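Local coordinates for protein F2 like fibronectin-binding protein (Streptococcus pneumoniae, PDB 5A0N) that probably serves as a surface adhesin of this Gram-positive pathogen, its N-terminal domain carrying an internal thioester thought to attach covalently to host molecules, at residues Y19-S30 with P64-Y75. Sequence-based numbering, arbitrary orientation. Where two conformers were deposited one is given.
Sequences YYSLGQIEKLYS and PSFTDEKPKGIY
With CG of Tyr20 set opposite its own carbonyl carbon (chi1 -51°) and CG of Phe66 opposite its backbone N (chi1 -166°), the two rings meet obliquely, Tyr20 CD2 lying 3.4 Å from Phe66 CE1. Pro71 lays CB over the centre of one Tyr20 face, 3.6 Å from the ring centroid, a CH-pi contact, while Leu22 CD2 reaches Phe66 CD2. The pair illustrates how an irregular loop, 64-75, can be fastened to a segment carrying two short strands, by polar clasps at both ends of 19-30 and water between. Tyr19 and Tyr75 form an antiparallel hydrogen-bonded pair. At Ser30, the Asp68 carboxylate grips twice: OD2 takes Ser30 OG (2.7 Å) through its syn lone pair, and OD1 takes Ser30 N (2.8 Å) from out of the carboxylate plane. Thr67 OG1 adds a bond to Lys27 O, and Asp68 N one to Leu28 O. Between these clasps, a water accepts from Phe66 N and donates to Leu22 O and Lys27 O, bridging Phe66 N to two carbonyls that it does not reach itself. Tyr20 and Phe66 rest on Ile42 of strand 41-43, which pairs with strand 19-21; Tyr75 opens edge strand 75-78, and Gln24 touches helix 132-152.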
ATOM      1  N   TYR A  19       5.460   0.871  15.276  1.00  9.11           N
ATOM      2  CA  TYR A  19       4.990   1.844  14.300  1.00  8.81           C
ATOM      3  C   TYR A  19       3.471   1.824  14.225  1.00  8.40           C
ATOM      4  O   TYR A  19       2.846   0.770  14.454  1.00  8.85           O
ATOM      5  CB  TYR A  19       5.582   1.523  12.907  1.00  8.61           C
ATOM      6  CG  TYR A  19       7.102   1.578  12.888  1.00  7.93           C
ATOM      7  CD1 TYR A  19       7.853   0.482  13.281  1.00  8.21           C
ATOM      8  CD2 TYR A  19       7.789   2.739  12.535  1.00  7.95           C
ATOM      9  CE1 TYR A  19       9.224   0.521  13.347  1.00  9.18           C
ATOM     10  CE2 TYR A  19       9.176   2.791  12.550  1.00  8.64           C
ATOM     11  CZ  TYR A  19       9.888   1.687  12.986  1.00  8.83           C
ATOM     12  OH  TYR A  19      11.254   1.825  13.042  1.00 11.36           O
ATOM     13  N   TYR A  20       2.896   2.973  13.872  1.00  8.18           N
ATOM     14  CA  TYR A  20       1.466   3.151  13.676  1.00  8.21           C
ATOM     15  C   TYR A  20       1.243   3.543  12.218  1.00  7.38           C
ATOM     16  O   TYR A  20       2.181   3.941  11.526  1.00  8.22           O
ATOM     17  CB  TYR A  20       0.892   4.253  14.569  1.00  9.08           C
ATOM     18  CG  TYR A  20       1.218   4.169  16.040  1.00  9.20           C
ATOM     19  CD1 TYR A  20       1.351   2.954  16.720  1.00 10.33           C
ATOM     20  CD2 TYR A  20       1.363   5.321  16.773  1.00 10.86           C
ATOM     21  CE1 TYR A  20       1.567   2.910  18.083  1.00 10.99           C
ATOM     22  CE2 TYR A  20       1.595   5.303  18.117  1.00 12.12           C
ATOM     23  CZ  TYR A  20       1.697   4.095  18.794  1.00 12.34           C
ATOM     24  OH  TYR A  20       1.935   4.066  20.139  1.00 17.20           O
ATOM     25  N   SER A  21      -0.008   3.457  11.759  1.00  7.24           N
ATOM     26  CA  SER A  21      -0.345   3.972  10.439  1.00  7.13           C
ATOM     27  C   SER A  21      -1.536   4.922  10.503  1.00  6.97           C
ATOM     28  O   SER A  21      -2.491   4.747  11.288  1.00  7.76           O
ATOM     29  CB  SER A  21      -0.647   2.850   9.464  1.00  7.97           C
ATOM     30  OG  SER A  21      -1.027   3.325   8.192  1.00  7.92           O
ATOM     31  N   LEU A  22      -1.494   5.928   9.633  1.00  6.76           N
ATOM     32  CA  LEU A  22      -2.569   6.888   9.485  1.00  6.56           C
ATOM     33  C   LEU A  22      -3.767   6.297   8.757  1.00  6.78           C
ATOM     34  O   LEU A  22      -4.856   6.909   8.748  1.00  7.15           O
ATOM     35  CB  LEU A  22      -2.081   8.143   8.766  1.00  6.96           C
ATOM     36  CG  LEU A  22      -0.883   8.842   9.412  1.00  8.05           C
ATOM     37  CD1 LEU A  22      -0.564  10.134   8.688  1.00  9.08           C
ATOM     38  CD2 LEU A  22      -1.087   9.111  10.915  1.00  9.15           C
ATOM     39  N   GLY A  23      -3.617   5.121   8.152  1.00  6.83           N
ATOM     40  CA  GLY A  23      -4.729   4.456   7.530  1.00  7.17           C
ATOM     41  C   GLY A  23      -4.922   4.758   6.079  1.00  7.64           C
ATOM     42  O   GLY A  23      -4.167   5.534   5.482  1.00  7.64           O
ATOM     43  N   GLN A  24      -5.954   4.146   5.511  1.00  7.25           N
ATOM     44  CA  GLN A  24      -6.321   4.369   4.114  1.00  7.80           C
ATOM     45  C   GLN A  24      -7.285   5.570   4.092  1.00  7.28           C
ATOM     46  O   GLN A  24      -6.811   6.716   4.040  1.00  9.33           O
ATOM     47  CB  GLN A  24      -6.854   3.100   3.459  1.00  8.71           C
ATOM     48  CG  GLN A  24      -7.006   3.303   1.963  1.00  9.38           C
ATOM     49  CD  GLN A  24      -7.665   2.181   1.210  1.00  8.58           C
ATOM     50  OE1 GLN A  24      -8.306   1.311   1.789  1.00 11.77           O
ATOM     51  NE2 GLN A  24      -7.466   2.190  -0.117  1.00  8.51           N
ATOM     52  N   ILE A  25      -8.599   5.363   4.166  1.00  6.59           N
ATOM     53  CA  ILE A  25      -9.505   6.502   4.331  1.00  6.69           C
ATOM     54  C   ILE A  25      -9.887   6.532   5.808  1.00  6.27           C
ATOM     55  O   ILE A  25     -10.587   5.639   6.302  1.00  6.41           O
ATOM     56  CB  ILE A  25     -10.761   6.446   3.455  1.00  7.34           C
ATOM     57  CG1 ILE A  25     -10.379   6.370   1.993  1.00  9.35           C
ATOM     58  CG2 ILE A  25     -11.646   7.678   3.699  1.00  8.09           C
ATOM     59  CD1 ILE A  25     -11.552   6.283   1.030  1.00 10.22           C
ATOM     60  N   GLU A  26      -9.305   7.494   6.543  1.00  5.93           N
ATOM     61  CA  GLU A  26      -9.524   7.576   7.995  1.00  6.18           C
ATOM     62  C   GLU A  26      -9.482   9.036   8.404  1.00  5.98           C
ATOM     63  O   GLU A  26      -8.815   9.870   7.802  1.00  6.26           O
ATOM     64  CB  GLU A  26      -8.477   6.830   8.807  1.00  6.75           C
ATOM     65  CG  GLU A  26      -8.353   5.332   8.557  1.00  7.14           C
ATOM     66  CD  GLU A  26      -9.500   4.499   9.038  1.00  7.64           C
ATOM     67  OE1 GLU A  26     -10.361   4.998   9.793  1.00  8.48           O
ATOM     68  OE2 GLU A  26      -9.531   3.304   8.705  1.00  7.91           O
ATOM     69  N   LYS A  27     -10.161   9.325   9.498  1.00  6.15           N
ATOM     70  CA  LYS A  27     -10.005  10.600  10.188  1.00  6.33           C
ATOM     71  C   LYS A  27      -8.693  10.625  10.950  1.00  6.39           C
ATOM     72  O   LYS A  27      -8.328   9.640  11.610  1.00  7.05           O
ATOM     73  CB  LYS A  27     -11.150  10.777  11.168  1.00  6.90           C
ATOM     74  CG  LYS A  27     -12.529  10.821  10.565  1.00  6.90           C
ATOM     75  CD  LYS A  27     -13.593  10.988  11.631  1.00  6.86           C
ATOM     76  CE  LYS A  27     -14.994  11.031  11.082  1.00  7.78           C
ATOM     77  NZ  LYS A  27     -15.971  11.199  12.202  1.00  7.48           N
ATOM     78  N   LEU A  28      -7.977  11.743  10.876  0.50  6.70           N
ATOM     79  CA  LEU A  28      -6.906  12.005  11.840  0.50  6.87           C
ATOM     80  C   LEU A  28      -7.479  12.487  13.165  0.50  6.47           C
ATOM     81  O   LEU A  28      -6.917  12.195  14.216  0.50  7.62           O
ATOM     82  CB  LEU A  28      -5.844  12.973  11.325  0.50  7.74           C
ATOM     83  CG  LEU A  28      -4.685  12.315  10.568  0.50  9.04           C
ATOM     84  CD1 LEU A  28      -5.190  11.611   9.318  0.50 11.05           C
ATOM     85  CD2 LEU A  28      -3.616  13.354  10.228  0.50  8.36           C
ATOM     86  N   TYR A  29      -8.602  13.213  13.100  1.00  6.06           N
ATOM     87  CA  TYR A  29      -9.282  13.719  14.305  1.00  6.53           C
ATOM     88  C   TYR A  29     -10.763  13.447  14.108  1.00  5.87           C
ATOM     89  O   TYR A  29     -11.321  13.679  13.020  1.00  6.49           O
ATOM     90  CB  TYR A  29      -8.962  15.219  14.523  1.00  7.08           C
ATOM     91  CG  TYR A  29      -7.502  15.422  14.713  1.00  6.86           C
ATOM     92  CD1 TYR A  29      -6.883  15.141  15.913  1.00  7.67           C
ATOM     93  CD2 TYR A  29      -6.698  15.761  13.625  1.00  8.00           C
ATOM     94  CE1 TYR A  29      -5.514  15.235  16.046  1.00  9.19           C
ATOM     95  CE2 TYR A  29      -5.331  15.852  13.757  1.00  9.42           C
ATOM     96  CZ  TYR A  29      -4.737  15.607  14.974  1.00  8.70           C
ATOM     97  OH  TYR A  29      -3.373  15.715  15.097  1.00 11.47           O
ATOM     98  N   SER A  30     -11.396  12.939  15.160  1.00  5.89           N
ATOM     99  CA  SER A  30     -12.727  12.358  15.053  1.00  6.26           C
ATOM    100  C   SER A  30     -13.847  13.336  14.700  1.00  5.87           C
ATOM    101  O   SER A  30     -14.889  12.897  14.217  1.00  6.81           O
ATOM    102  CB  SER A  30     -13.103  11.600  16.310  1.00  6.47           C
ATOM    103  OG  SER A  30     -13.022  12.430  17.465  1.00  6.86           O
ATOM    104  N   PRO A  64      -5.491  -0.452   9.853  1.00  6.17           N
ATOM    105  CA  PRO A  64      -4.962   0.404  10.927  1.00  6.56           C
ATOM    106  C   PRO A  64      -5.419   1.844  10.819  1.00  6.34           C
ATOM    107  O   PRO A  64      -5.788   2.326   9.749  1.00  6.69           O
ATOM    108  CB  PRO A  64      -3.448   0.291  10.733  1.00  6.37           C
ATOM    109  CG  PRO A  64      -3.335   0.166   9.230  1.00  6.34           C
ATOM    110  CD  PRO A  64      -4.478  -0.722   8.826  1.00  6.85           C
ATOM    111  N   SER A  65      -5.359   2.537  11.957  1.00  6.34           N
ATOM    112  CA  SER A  65      -5.725   3.949  11.973  1.00  6.54           C
ATOM    113  C   SER A  65      -5.082   4.613  13.189  1.00  6.78           C
ATOM    114  O   SER A  65      -4.472   3.963  14.027  1.00  7.57           O
ATOM    115  CB  SER A  65      -7.253   4.101  12.029  1.00  7.56           C
ATOM    116  OG  SER A  65      -7.801   3.509  13.210  1.00  8.06           O
ATOM    117  N   PHE A  66      -5.215   5.932  13.217  1.00  7.00           N
ATOM    118  CA  PHE A  66      -4.576   6.761  14.245  1.00  7.45           C
ATOM    119  C   PHE A  66      -5.482   7.941  14.580  1.00  7.20           C
ATOM    120  O   PHE A  66      -5.006   9.063  14.817  1.00  9.60           O
ATOM    121  CB  PHE A  66      -3.196   7.208  13.772  1.00  7.89           C
ATOM    122  CG  PHE A  66      -2.303   7.784  14.855  1.00  8.13           C
ATOM    123  CD1 PHE A  66      -2.014   7.061  15.998  1.00  9.72           C
ATOM    124  CD2 PHE A  66      -1.730   9.030  14.713  1.00  9.73           C
ATOM    125  CE1 PHE A  66      -1.181   7.565  16.985  1.00 10.86           C
ATOM    126  CE2 PHE A  66      -0.876   9.548  15.696  1.00 10.58           C
ATOM    127  CZ  PHE A  66      -0.617   8.805  16.832  1.00 11.09           C
ATOM    128  N   THR A  67      -6.778   7.707  14.637  1.00  7.21           N
ATOM    129  CA  THR A  67      -7.705   8.791  14.915  1.00  6.44           C
ATOM    130  C   THR A  67      -7.529   9.321  16.350  1.00  6.56           C
ATOM    131  O   THR A  67      -7.430   8.533  17.280  1.00  7.55           O
ATOM    132  CB  THR A  67      -9.141   8.299  14.691  1.00  6.57           C
ATOM    133  OG1 THR A  67      -9.257   7.735  13.369  1.00  7.31           O
ATOM    134  CG2 THR A  67     -10.137   9.424  14.875  1.00  7.24           C
ATOM    135  N   ASP A  68      -7.482  10.647  16.491  1.00  7.26           N
ATOM    136  CA  ASP A  68      -7.294  11.270  17.794  1.00  7.52           C
ATOM    137  C   ASP A  68      -6.018  10.766  18.459  1.00  8.55           C
ATOM    138  O   ASP A  68      -5.901  10.739  19.691  1.00 11.29           O
ATOM    139  CB  ASP A  68      -8.512  11.079  18.722  1.00  8.10           C
ATOM    140  CG  ASP A  68      -9.765  11.731  18.196  1.00  7.06           C
ATOM    141  OD1 ASP A  68      -9.653  12.665  17.359  1.00  7.49           O
ATOM    142  OD2 ASP A  68     -10.882  11.336  18.650  1.00  7.52           O
ATOM    143  N   GLU A  69      -5.026  10.428  17.643  1.00  9.29           N
ATOM    144  CA  GLU A  69      -3.743   9.902  18.143  1.00 11.92           C
ATOM    145  C   GLU A  69      -3.879   8.652  18.990  1.00 12.21           C
ATOM    146  O   GLU A  69      -3.022   8.357  19.828  1.00 16.10           O
ATOM    147  CB  GLU A  69      -2.928  11.003  18.825  1.00 14.94           C
ATOM    148  CG  GLU A  69      -2.738  12.206  17.922  1.00 15.30           C
ATOM    149  CD  GLU A  69      -1.451  12.949  18.119  1.00 25.21           C
ATOM    150  OE1 GLU A  69      -0.404  12.553  17.538  1.00 44.80           O
ATOM    151  OE2 GLU A  69      -1.512  13.923  18.855  1.00 21.03           O
ATOM    152  N   LYS A  70      -4.893   7.849  18.704  1.00 10.97           N
ATOM    153  CA  LYS A  70      -5.085   6.562  19.392  1.00 12.31           C
ATOM    154  C   LYS A  70      -4.796   5.489  18.337  1.00 11.16           C
ATOM    155  O   LYS A  70      -5.532   5.328  17.374  1.00 13.15           O
ATOM    156  CB  LYS A  70      -6.523   6.413  19.915  1.00 13.88           C
ATOM    157  CG  LYS A  70      -7.039   7.516  20.829  1.00 14.77           C
ATOM    158  CD  LYS A  70      -6.216   7.690  22.085  1.00 16.18           C
ATOM    159  CE  LYS A  70      -6.640   8.904  22.952  1.00 22.96           C
ATOM    160  NZ  LYS A  70      -5.975  10.197  22.490  1.00 27.17           N
ATOM    161  N   PRO A  71      -3.717   4.733  18.508  1.00  9.62           N
ATOM    162  CA  PRO A  71      -3.396   3.754  17.457  1.00  9.82           C
ATOM    163  C   PRO A  71      -4.348   2.570  17.492  1.00 11.20           C
ATOM    164  O   PRO A  71      -4.689   2.063  18.540  1.00 13.22           O
ATOM    165  CB  PRO A  71      -1.978   3.303  17.823  1.00 11.50           C
ATOM    166  CG  PRO A  71      -1.891   3.516  19.311  1.00 12.33           C
ATOM    167  CD  PRO A  71      -2.722   4.740  19.589  1.00 11.96           C
ATOM    168  N   LYS A  72      -4.741   2.129  16.300  1.00  9.10           N
ATOM    169  CA  LYS A  72      -5.362   0.806  16.104  1.00  9.24           C
ATOM    170  C   LYS A  72      -4.489   0.166  15.052  1.00  7.95           C
ATOM    171  O   LYS A  72      -4.423   0.633  13.921  1.00  8.19           O
ATOM    172  CB  LYS A  72      -6.828   0.917  15.649  1.00 11.00           C
ATOM    173  CG  LYS A  72      -7.778   1.430  16.755  1.00 14.37           C
ATOM    174  CD  LYS A  72      -8.014   0.348  17.813  1.00 18.71           C
ATOM    175  CE  LYS A  72      -9.015   0.738  18.890  1.00 23.46           C
ATOM    176  NZ  LYS A  72      -8.918  -0.197  20.062  1.00 29.10           N
ATOM    177  N   GLY A  73      -3.821  -0.918  15.436  1.00  7.99           N
ATOM    178  CA  GLY A  73      -2.862  -1.597  14.558  1.00  8.67           C
ATOM    179  C   GLY A  73      -1.476  -1.094  14.797  1.00  8.33           C
ATOM    180  O   GLY A  73      -1.141   0.027  14.400  1.00 10.80           O
ATOM    181  N   ILE A  74      -0.661  -1.936  15.424  1.00  8.36           N
ATOM    182  CA  ILE A  74       0.685  -1.577  15.802  1.00  8.41           C
ATOM    183  C   ILE A  74       1.608  -2.585  15.132  1.00  8.58           C
ATOM    184  O   ILE A  74       1.316  -3.787  15.112  1.00 10.88           O
ATOM    185  CB  ILE A  74       0.834  -1.583  17.337  1.00 10.85           C
ATOM    186  CG1 ILE A  74      -0.158  -0.594  17.971  1.00 12.19           C
ATOM    187  CG2 ILE A  74       2.262  -1.219  17.726  1.00 11.83           C
ATOM    188  CD1 ILE A  74      -0.168  -0.597  19.477  1.00 15.86           C
ATOM    189  N   TYR A  75       2.690  -2.075  14.559  1.00  8.80           N
ATOM    190  CA  TYR A  75       3.549  -2.840  13.658  1.00  8.51           C
ATOM    191  C   TYR A  75       4.996  -2.833  14.072  1.00  8.17           C
ATOM    192  O   TYR A  75       5.484  -1.897  14.687  1.00  9.87           O
ATOM    193  CB  TYR A  75       3.448  -2.260  12.238  1.00  8.47           C
ATOM    194  CG  TYR A  75       2.098  -2.366  11.619  1.00  8.48           C
ATOM    195  CD1 TYR A  75       1.113  -1.422  11.850  1.00  8.09           C
ATOM    196  CD2 TYR A  75       1.755  -3.447  10.829  1.00  8.15           C
ATOM    197  CE1 TYR A  75      -0.151  -1.571  11.315  1.00  8.31           C
ATOM    198  CE2 TYR A  75       0.502  -3.586  10.271  1.00  7.97           C
ATOM    199  CZ  TYR A  75      -0.470  -2.643  10.540  1.00  7.35           C
ATOM    200  OH  TYR A  75      -1.725  -2.742  10.025  1.00  8.09           O
TER
HETATM  201  O   HOH W   1      -1.894   2.515  13.661  1.00  8.59           O
HETATM  202  O   HOH W   2      -5.995   7.787  11.203  1.00  8.61           O
HETATM  203  O   HOH W   3      -7.273   2.354   7.356  1.00  7.41           O
HETATM  204  O   HOH W   4      -4.178  11.593  14.495  1.00 15.07           O
HETATM  205  O   HOH W   5      -2.415  16.020  17.447  1.00 18.04           O